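Local coordinates for putative nucleoprotein (PDB 4EWC), which encapsidates the negative-strand viral RNA genome, shielding it from nucleases and forming the ribonucleoprotein that serves as template for transcription and replication, at residues G345-L359 and I371-R385. Sequence-based numbering, arbitrary orientation.
Sequences GRCRTEEQRLLTSAL and IMDTLCTSFLIDPPR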
loop_
_atom_site.group_PDB
_atom_site.type_symbol
_atom_site.label_atom_id
_atom_site.label_comp_id
_atom_site.label_asym_id
_atom_site.label_seq_id
_atom_site.Cartn_x
_atom_site.Cartn_y
_atom_site.Cartn_z
ATOM N N GLY A 345 -15.197 -24.980 16.888
ATOM C CA GLY A 345 -15.079 -23.907 17.857
ATOM C C GLY A 345 -14.235 -22.724 17.400
ATOM O O GLY A 345 -14.392 -21.622 17.898
ATOM N N ARG A 346 -13.324 -22.937 16.461
ATOM C CA ARG A 346 -12.492 -21.834 16.013
ATOM C C ARG A 346 -13.191 -21.013 14.946
ATOM O O ARG A 346 -12.776 -19.895 14.649
ATOM C CB ARG A 346 -11.103 -22.303 15.548
ATOM C CG ARG A 346 -10.208 -22.765 16.693
ATOM C CD ARG A 346 -8.798 -23.022 16.250
ATOM N NE ARG A 346 -8.000 -21.802 16.141
ATOM C CZ ARG A 346 -6.708 -21.789 15.806
ATOM N NH1 ARG A 346 -6.086 -22.933 15.547
ATOM N NH2 ARG A 346 -6.031 -20.640 15.723
ATOM N N CYS A 347 -14.265 -21.562 14.394
ATOM C CA CYS A 347 -15.045 -20.843 13.407
ATOM C C CYS A 347 -15.796 -19.667 14.009
ATOM O O CYS A 347 -16.311 -19.738 15.127
ATOM C CB CYS A 347 -16.027 -21.770 12.700
ATOM S SG CYS A 347 -15.258 -23.067 11.800
ATOM N N ARG A 348 -15.863 -18.592 13.233
ATOM C CA ARG A 348 -16.470 -17.352 13.670
ATOM C C ARG A 348 -17.615 -16.948 12.756
ATOM O O ARG A 348 -18.285 -15.940 13.000
ATOM C CB ARG A 348 -15.435 -16.258 13.734
ATOM C CG ARG A 348 -14.422 -16.485 14.841
ATOM C CD ARG A 348 -13.173 -15.650 14.635
ATOM N NE ARG A 348 -13.454 -14.226 14.575
ATOM C CZ ARG A 348 -13.432 -13.505 13.456
ATOM N NH1 ARG A 348 -13.136 -14.070 12.284
ATOM N NH2 ARG A 348 -13.703 -12.204 13.510
ATOM N N THR A 349 -17.834 -17.728 11.705
ATOM C CA THR A 349 -19.060 -17.610 10.949
ATOM C C THR A 349 -19.750 -18.963 10.901
ATOM O O THR A 349 -19.100 -20.003 10.997
ATOM C CB THR A 349 -18.825 -17.096 9.513
ATOM O OG1 THR A 349 -18.167 -18.107 8.732
ATOM C CG2 THR A 349 -18.006 -15.806 9.520
ATOM N N GLU A 350 -21.072 -18.946 10.757
ATOM C CA GLU A 350 -21.868 -20.174 10.778
ATOM C C GLU A 350 -21.541 -21.023 9.575
ATOM O O GLU A 350 -21.504 -22.249 9.650
ATOM C CB GLU A 350 -23.358 -19.848 10.785
ATOM C CG GLU A 350 -24.248 -21.085 10.754
ATOM C CD GLU A 350 -24.188 -21.871 12.059
ATOM O OE1 GLU A 350 -23.467 -21.437 12.981
ATOM O OE2 GLU A 350 -24.858 -22.916 12.159
ATOM N N GLU A 351 -21.319 -20.341 8.459
ATOM C CA GLU A 351 -20.960 -20.994 7.218
ATOM C C GLU A 351 -19.770 -21.930 7.395
ATOM O O GLU A 351 -19.778 -23.050 6.914
ATOM C CB GLU A 351 -20.638 -19.939 6.168
ATOM C CG GLU A 351 -19.984 -20.483 4.907
ATOM C CD GLU A 351 -20.926 -21.287 4.055
ATOM O OE1 GLU A 351 -22.089 -20.853 3.864
ATOM O OE2 GLU A 351 -20.508 -22.359 3.560
ATOM N N GLN A 352 -18.742 -21.457 8.091
ATOM C CA GLN A 352 -17.564 -22.268 8.352
ATOM C C GLN A 352 -17.867 -23.423 9.312
ATOM O O GLN A 352 -17.296 -24.507 9.188
ATOM C CB GLN A 352 -16.448 -21.392 8.867
ATOM C CG GLN A 352 -15.930 -20.461 7.794
ATOM C CD GLN A 352 -15.157 -19.253 8.321
ATOM O OE1 GLN A 352 -15.620 -18.521 9.195
ATOM N NE2 GLN A 352 -13.975 -19.033 7.761
ATOM N N ARG A 353 -18.773 -23.190 10.261
ATOM C CA ARG A 353 -19.145 -24.214 11.240
ATOM C C ARG A 353 -19.816 -25.419 10.572
ATOM O O ARG A 353 -19.418 -26.556 10.813
ATOM C CB ARG A 353 -20.032 -23.633 12.358
ATOM C CG ARG A 353 -19.309 -22.622 13.227
ATOM C CD ARG A 353 -20.079 -22.248 14.489
ATOM N NE ARG A 353 -19.591 -20.976 15.015
ATOM C CZ ARG A 353 -20.158 -19.796 14.774
ATOM N NH1 ARG A 353 -21.269 -19.729 14.052
ATOM N NH2 ARG A 353 -19.620 -18.685 15.270
ATOM N N LEU A 354 -20.832 -25.162 9.747
ATOM C CA LEU A 354 -21.487 -26.206 8.968
ATOM C C LEU A 354 -20.474 -26.890 8.079
ATOM O O LEU A 354 -20.369 -28.114 8.058
ATOM C CB LEU A 354 -22.606 -25.626 8.091
ATOM C CG LEU A 354 -23.694 -24.945 8.916
ATOM C CD1 LEU A 354 -24.767 -24.392 7.997
ATOM C CD2 LEU A 354 -24.266 -25.925 9.937
ATOM N N LEU A 355 -19.732 -26.075 7.341
ATOM C CA LEU A 355 -18.714 -26.561 6.412
ATOM C C LEU A 355 -17.749 -27.512 7.127
ATOM O O LEU A 355 -17.491 -28.622 6.658
ATOM C CB LEU A 355 -17.988 -25.366 5.792
ATOM C CG LEU A 355 -17.496 -25.374 4.353
ATOM C CD1 LEU A 355 -18.464 -26.022 3.384
ATOM C CD2 LEU A 355 -17.213 -23.935 3.924
ATOM N N THR A 356 -17.240 -27.071 8.272
ATOM C CA THR A 356 -16.433 -27.919 9.150
ATOM C C THR A 356 -17.116 -29.253 9.525
ATOM O O THR A 356 -16.506 -30.319 9.458
ATOM C CB THR A 356 -16.047 -27.166 10.453
ATOM O OG1 THR A 356 -15.222 -26.038 10.140
ATOM C CG2 THR A 356 -15.313 -28.090 11.428
ATOM N N SER A 357 -18.378 -29.193 9.934
ATOM C CA SER A 357 -19.093 -30.406 10.330
ATOM C C SER A 357 -19.345 -31.302 9.130
ATOM O O SER A 357 -19.410 -32.520 9.259
ATOM C CB SER A 357 -20.412 -30.071 11.003
ATOM O OG SER A 357 -20.210 -29.521 12.289
ATOM N N ALA A 358 -19.489 -30.681 7.967
ATOM C CA ALA A 358 -19.686 -31.398 6.728
ATOM C C ALA A 358 -18.539 -32.364 6.390
ATOM O O ALA A 358 -18.724 -33.314 5.631
ATOM C CB ALA A 358 -19.927 -30.421 5.593
ATOM N N LEU A 359 -17.353 -32.144 6.944
ATOM C CA LEU A 359 -16.244 -33.083 6.709
ATOM C C LEU A 359 -16.448 -34.370 7.489
ATOM O O LEU A 359 -16.599 -34.358 8.714
ATOM C CB LEU A 359 -14.899 -32.492 7.087
ATOM C CG LEU A 359 -14.419 -31.320 6.245
ATOM C CD1 LEU A 359 -13.403 -30.545 7.052
ATOM C CD2 LEU A 359 -13.823 -31.797 4.928
ATOM N N ILE A 371 -14.717 -30.119 0.041
ATOM C CA ILE A 371 -15.150 -29.491 1.278
ATOM C C ILE A 371 -13.972 -28.881 2.020
ATOM O O ILE A 371 -14.029 -27.725 2.434
ATOM C CB ILE A 371 -15.891 -30.469 2.203
ATOM C CG1 ILE A 371 -17.081 -31.087 1.459
ATOM C CG2 ILE A 371 -16.372 -29.755 3.444
ATOM C CD1 ILE A 371 -17.882 -32.078 2.293
HETATM N N MSE A 372 -12.905 -29.655 2.182
HETATM C CA MSE A 372 -11.718 -29.179 2.877
HETATM C C MSE A 372 -11.192 -27.901 2.233
HETATM O O MSE A 372 -10.913 -26.928 2.915
HETATM C CB MSE A 372 -10.644 -30.259 2.880
HETATM C CG MSE A 372 -9.307 -29.798 3.387
HETATM SE SE MSE A 372 -9.355 -29.444 5.315
HETATM C CE MSE A 372 -9.393 -31.311 5.950
ATOM N N ASP A 373 -11.078 -27.913 0.914
ATOM C CA ASP A 373 -10.606 -26.760 0.175
ATOM C C ASP A 373 -11.506 -25.561 0.357
ATOM O O ASP A 373 -11.017 -24.447 0.581
ATOM C CB ASP A 373 -10.505 -27.071 -1.321
ATOM C CG ASP A 373 -9.278 -27.893 -1.659
ATOM O OD1 ASP A 373 -8.423 -28.059 -0.755
ATOM O OD2 ASP A 373 -9.181 -28.380 -2.806
ATOM N N THR A 374 -12.809 -25.787 0.238
ATOM C CA THR A 374 -13.783 -24.739 0.472
ATOM C C THR A 374 -13.550 -24.141 1.861
ATOM O O THR A 374 -13.491 -22.930 2.011
ATOM C CB THR A 374 -15.231 -25.287 0.430
ATOM O OG1 THR A 374 -15.416 -26.079 -0.746
ATOM C CG2 THR A 374 -16.240 -24.149 0.460
ATOM N N LEU A 375 -13.400 -25.008 2.862
ATOM C CA LEU A 375 -13.172 -24.583 4.237
ATOM C C LEU A 375 -11.903 -23.730 4.390
ATOM O O LEU A 375 -11.932 -22.640 4.965
ATOM C CB LEU A 375 -13.112 -25.783 5.183
ATOM C CG LEU A 375 -12.835 -25.360 6.637
ATOM C CD1 LEU A 375 -13.978 -24.514 7.189
ATOM C CD2 LEU A 375 -12.551 -26.537 7.549
ATOM N N CYS A 376 -10.802 -24.239 3.859
ATOM C CA CYS A 376 -9.552 -23.510 3.814
ATOM C C CYS A 376 -9.719 -22.140 3.191
ATOM O O CYS A 376 -9.254 -21.138 3.763
ATOM C CB CYS A 376 -8.500 -24.307 3.042
ATOM S SG CYS A 376 -8.001 -25.796 3.875
ATOM N N THR A 377 -10.376 -22.094 2.030
ATOM C CA THR A 377 -10.591 -20.830 1.327
ATOM C C THR A 377 -11.412 -19.874 2.187
ATOM O O THR A 377 -11.119 -18.680 2.240
ATOM C CB THR A 377 -11.314 -21.027 -0.008
ATOM O OG1 THR A 377 -10.489 -21.807 -0.879
ATOM C CG2 THR A 377 -11.606 -19.687 -0.660
ATOM N N SER A 378 -12.426 -20.406 2.866
ATOM C CA SER A 378 -13.266 -19.592 3.716
ATOM C C SER A 378 -12.435 -18.963 4.824
ATOM O O SER A 378 -12.656 -17.816 5.217
ATOM C CB SER A 378 -14.424 -20.414 4.307
ATOM O OG SER A 378 -13.984 -21.325 5.302
ATOM N N PHE A 379 -11.463 -19.723 5.304
ATOM C CA PHE A 379 -10.593 -19.271 6.373
ATOM C C PHE A 379 -9.719 -18.098 5.937
ATOM O O PHE A 379 -9.323 -17.292 6.761
ATOM C CB PHE A 379 -9.770 -20.439 6.902
ATOM C CG PHE A 379 -10.446 -21.174 8.011
ATOM C CD1 PHE A 379 -10.992 -20.466 9.081
ATOM C CD2 PHE A 379 -10.555 -22.555 7.998
ATOM C CE1 PHE A 379 -11.625 -21.129 10.129
ATOM C CE2 PHE A 379 -11.198 -23.228 9.036
ATOM C CZ PHE A 379 -11.744 -22.511 10.104
ATOM N N LEU A 380 -9.445 -17.999 4.642
ATOM C CA LEU A 380 -8.781 -16.828 4.095
ATOM C C LEU A 380 -9.702 -15.614 4.081
ATOM O O LEU A 380 -9.249 -14.490 4.230
ATOM C CB LEU A 380 -8.317 -17.082 2.663
ATOM C CG LEU A 380 -7.400 -18.255 2.369
ATOM C CD1 LEU A 380 -7.001 -18.139 0.917
ATOM C CD2 LEU A 380 -6.175 -18.284 3.290
ATOM N N ILE A 381 -10.986 -15.849 3.854
ATOM C CA ILE A 381 -11.977 -14.789 3.941
ATOM C C ILE A 381 -12.302 -14.375 5.400
ATOM O O ILE A 381 -12.358 -13.184 5.725
ATOM C CB ILE A 381 -13.286 -15.208 3.241
ATOM C CG1 ILE A 381 -13.042 -15.477 1.753
ATOM C CG2 ILE A 381 -14.381 -14.143 3.431
ATOM C CD1 ILE A 381 -14.153 -16.313 1.110
ATOM N N ASP A 382 -12.536 -15.363 6.261
ATOM C CA ASP A 382 -12.891 -15.128 7.649
ATOM C C ASP A 382 -11.994 -15.919 8.592
ATOM O O ASP A 382 -12.309 -17.064 8.907
ATOM C CB ASP A 382 -14.328 -15.573 7.900
ATOM C CG ASP A 382 -15.353 -14.574 7.405
ATOM O OD1 ASP A 382 -15.373 -13.440 7.945
ATOM O OD2 ASP A 382 -16.157 -14.928 6.494
ATOM N N PRO A 383 -10.886 -15.310 9.056
ATOM C CA PRO A 383 -9.874 -16.004 9.875
ATOM C C PRO A 383 -10.462 -16.785 11.059
ATOM O O PRO A 383 -11.481 -16.376 11.619
ATOM C CB PRO A 383 -8.989 -14.857 10.405
ATOM C CG PRO A 383 -9.207 -13.732 9.470
ATOM C CD PRO A 383 -10.582 -13.879 8.872
ATOM N N PRO A 384 -9.814 -17.892 11.447
ATOM C CA PRO A 384 -10.213 -18.656 12.642
ATOM C C PRO A 384 -9.944 -17.860 13.916
ATOM O O PRO A 384 -9.254 -16.837 13.846
ATOM C CB PRO A 384 -9.286 -19.874 12.595
ATOM C CG PRO A 384 -8.053 -19.364 11.884
ATOM C CD PRO A 384 -8.557 -18.388 10.856
ATOM N N ARG A 385 -10.453 -18.315 15.058
ATOM C CA ARG A 385 -10.198 -17.614 16.323
ATOM C C ARG A 385 -8.717 -17.626 16.633
ATOM O O ARG A 385 -8.095 -18.680 16.696
ATOM C CB ARG A 385 -10.966 -18.248 17.477
ATOM C CG ARG A 385 -12.457 -18.136 17.350
ATOM C CD ARG A 385 -13.171 -18.863 18.472
ATOM N NE ARG A 385 -14.590 -18.963 18.175
ATOM C CZ ARG A 385 -15.461 -17.986 18.407
ATOM N NH1 ARG A 385 -15.042 -16.841 18.943
ATOM N NH2 ARG A 385 -16.747 -18.150 18.106
HETATM O O HOH W 1 -13.712 -18.264 11.637
#
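Gln-352 reaches from the first turn of helix 350-358 to the C-terminal end of helix 369-381, which runs antiparallel to it (153° between segment axes). Its CB lies 4.3 Å from CD1 of Leu-375. Its CG, set beside the backbone N and anti to the carbonyl carbon (chi1 -69°), packs on the side chain of Ser-378. Beyond CG the chain is extended and delivers the amide to Asp-382, the first residue beyond the helix. There NE2 donates to Asp-382 O at 2.8 Å, nearly straight (166°) and in the plane of the amide; it also bonds Ser-378 OG weakly and lies obliquely beside the Phe-379 ring (CD1 at 3.6 Å). OE1 lies against Asp-382 CB and accepts from Thr-349 OG1. A long amide suits this place, since it can donate to the carbonyl just past one helix and accept from the N-cap threonine of the other. Thr-349 CG2 rests on the Asp-382 carboxylate, itself paired with Arg-563.

Farther along, Leu-355 is a knob among Ile-371, Thr-374, Leu-375 and Ser-378, and Leu-359 CD2 meets Ile-371 CG2 at 3.6 Å; helix 315-326 adjoins this apolar end.

At the other end, arginines join the end of helix 334-346 and the turn after it to the segment following helix 369-381. Arg-385 donates its backbone N to Arg-346 O (2.8 Å) and its NE to Gly-345 O (2.7 Å). A guanidinium offers several coplanar N-H groups, so Arg-346 grips Arg-385 O side-on through NE and NH2. Arg-348 NH1 bonds Pro-383 O at 2.9 Å.

This hairpin thus combines leucine and isoleucine packing with mostly side-chain donors that meet carbonyls at a helix end and in the following loops.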